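Local atomic coordinates of putative branched-chain amino acid ABC transporter (Rhodospirillum rubrum ATCC 11170, PDB entry 3HUT), a protein that probably binds branched-chain or related amino acids outside the cytoplasm and delivers them to an ABC transporter for uptake. Residues 253-257 and 258-262. Residues are numbered along the deposited sequence; the frame is centred on the assembly and turned at random.
Sequences LGASD and PVVVE
The carboxylate of Asp257 is the flat group that meets the start of helix 258-271, and it does so with one oxygen: Asp257 OD1 accepts from Val259 N at 2.8 Å, the donor arriving nearly along the C-O axis rather than over a face. Pro258 N is set off toward one face of the carboxylate and Val259 CB toward the other, the latter 3.3 Å from Asp257 OD1. The hydrogen bond is bent, 139° at the hydrogen. The carboxylate gets there because CG stands anti to the backbone N (chi1 175°) and beside the carbonyl carbon. The carbonyl of Asp257, in the peptide bond to Pro258, supplies the second acceptor. Val260 N donates to Asp257 O at 2.8 Å, tilted 33° from the carbonyl plane. A weaker bond runs from Val261 N to Asp257 O at 3.5 Å. Pro258 suits the first turn, since its ring fixes phi and its nitrogen has no hydrogen that would need an acceptor there. Next to the cap, Ala255 CB points toward the helix and rests on Val260 CG1 at 3.6 Å; alanine is small enough to let the loop pass close by, and buried Val260 also packs on Phe251. The loop leads from strand 246-249 into this surface helix of a periplasmic binding protein of the leucine-binding family, and Leu253 N is hydrogen-bonded to Tyr230 OH. Asp257 is thus a true N-cap: an acceptor replaces the missing preceding turn for Val259, and its negative charge, if ionised, would be expected to interact favourably with the helix dipole.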
loop_
_atom_site.group_PDB
_atom_site.type_symbol
_atom_site.label_atom_id
_atom_site.label_comp_id
_atom_site.label_asym_id
_atom_site.label_seq_id
_atom_site.Cartn_x
_atom_site.Cartn_y
_atom_site.Cartn_z
ATOM N N LEU A 253 -10.695 -4.464 -4.986
ATOM C CA LEU A 253 -11.071 -4.741 -6.365
ATOM C C LEU A 253 -12.582 -4.810 -6.552
ATOM O O LEU A 253 -13.131 -4.176 -7.456
ATOM C CB LEU A 253 -10.439 -6.053 -6.824
ATOM C CG LEU A 253 -10.386 -6.267 -8.338
ATOM C CD1 LEU A 253 -9.426 -5.248 -8.956
ATOM C CD2 LEU A 253 -9.923 -7.680 -8.646
ATOM N N GLY A 254 -13.249 -5.586 -5.702
ATOM C CA GLY A 254 -14.692 -5.731 -5.802
ATOM C C GLY A 254 -15.439 -4.691 -4.992
ATOM O O GLY A 254 -16.455 -4.990 -4.365
ATOM N N ALA A 255 -14.928 -3.465 -5.007
ATOM C CA ALA A 255 -15.536 -2.367 -4.268
ATOM C C ALA A 255 -16.856 -1.966 -4.896
ATOM O O ALA A 255 -17.152 -2.332 -6.031
ATOM C CB ALA A 255 -14.592 -1.168 -4.246
ATOM N N SER A 256 -17.651 -1.212 -4.149
ATOM C CA SER A 256 -18.921 -0.739 -4.669
ATOM C C SER A 256 -18.889 0.786 -4.601
ATOM O O SER A 256 -19.777 1.463 -5.113
ATOM C CB SER A 256 -20.084 -1.298 -3.848
ATOM O OG SER A 256 -21.310 -1.099 -4.531
ATOM N N ASP A 257 -17.846 1.309 -3.960
ATOM C CA ASP A 257 -17.641 2.748 -3.835
ATOM C C ASP A 257 -17.358 3.273 -5.238
ATOM O O ASP A 257 -16.331 2.935 -5.823
ATOM C CB ASP A 257 -16.432 3.028 -2.947
ATOM C CG ASP A 257 -16.091 4.503 -2.871
ATOM O OD1 ASP A 257 -15.949 5.145 -3.933
ATOM O OD2 ASP A 257 -15.955 5.021 -1.744
ATOM N N PRO A 258 -18.257 4.111 -5.787
ATOM C CA PRO A 258 -18.145 4.703 -7.123
ATOM C C PRO A 258 -16.750 5.111 -7.594
ATOM O O PRO A 258 -16.390 4.897 -8.760
ATOM C CB PRO A 258 -19.116 5.874 -7.052
ATOM C CG PRO A 258 -20.221 5.291 -6.232
ATOM C CD PRO A 258 -19.458 4.625 -5.101
ATOM N N VAL A 259 -15.960 5.683 -6.698
ATOM C CA VAL A 259 -14.613 6.120 -7.049
ATOM C C VAL A 259 -13.695 4.962 -7.455
ATOM O O VAL A 259 -12.913 5.077 -8.403
ATOM C CB VAL A 259 -13.963 6.879 -5.873
ATOM C CG1 VAL A 259 -12.559 7.322 -6.248
ATOM C CG2 VAL A 259 -14.819 8.082 -5.499
ATOM N N VAL A 260 -13.803 3.845 -6.749
ATOM C CA VAL A 260 -12.957 2.686 -7.028
ATOM C C VAL A 260 -13.312 1.893 -8.293
ATOM O O VAL A 260 -12.446 1.643 -9.124
ATOM C CB VAL A 260 -12.947 1.720 -5.820
ATOM C CG1 VAL A 260 -11.974 0.579 -6.066
ATOM C CG2 VAL A 260 -12.559 2.478 -4.560
ATOM N N VAL A 261 -14.571 1.499 -8.449
ATOM C CA VAL A 261 -14.971 0.706 -9.617
ATOM C C VAL A 261 -14.788 1.433 -10.940
ATOM O O VAL A 261 -14.566 0.797 -11.967
ATOM C CB VAL A 261 -16.443 0.224 -9.523
ATOM C CG1 VAL A 261 -16.804 -0.622 -10.742
ATOM C CG2 VAL A 261 -16.657 -0.550 -8.236
ATOM N N GLU A 262 -14.881 2.760 -10.922
ATOM C CA GLU A 262 -14.701 3.530 -12.147
ATOM C C GLU A 262 -13.279 3.318 -12.654
ATOM O O GLU A 262 -13.043 3.227 -13.860
ATOM C CB GLU A 262 -14.952 5.013 -11.892
ATOM C CG GLU A 262 -14.920 5.861 -13.151
ATOM C CD GLU A 262 -15.949 5.419 -14.179
ATOM O OE1 GLU A 262 -16.759 4.514 -13.870
ATOM O OE2 GLU A 262 -15.954 5.978 -15.298
#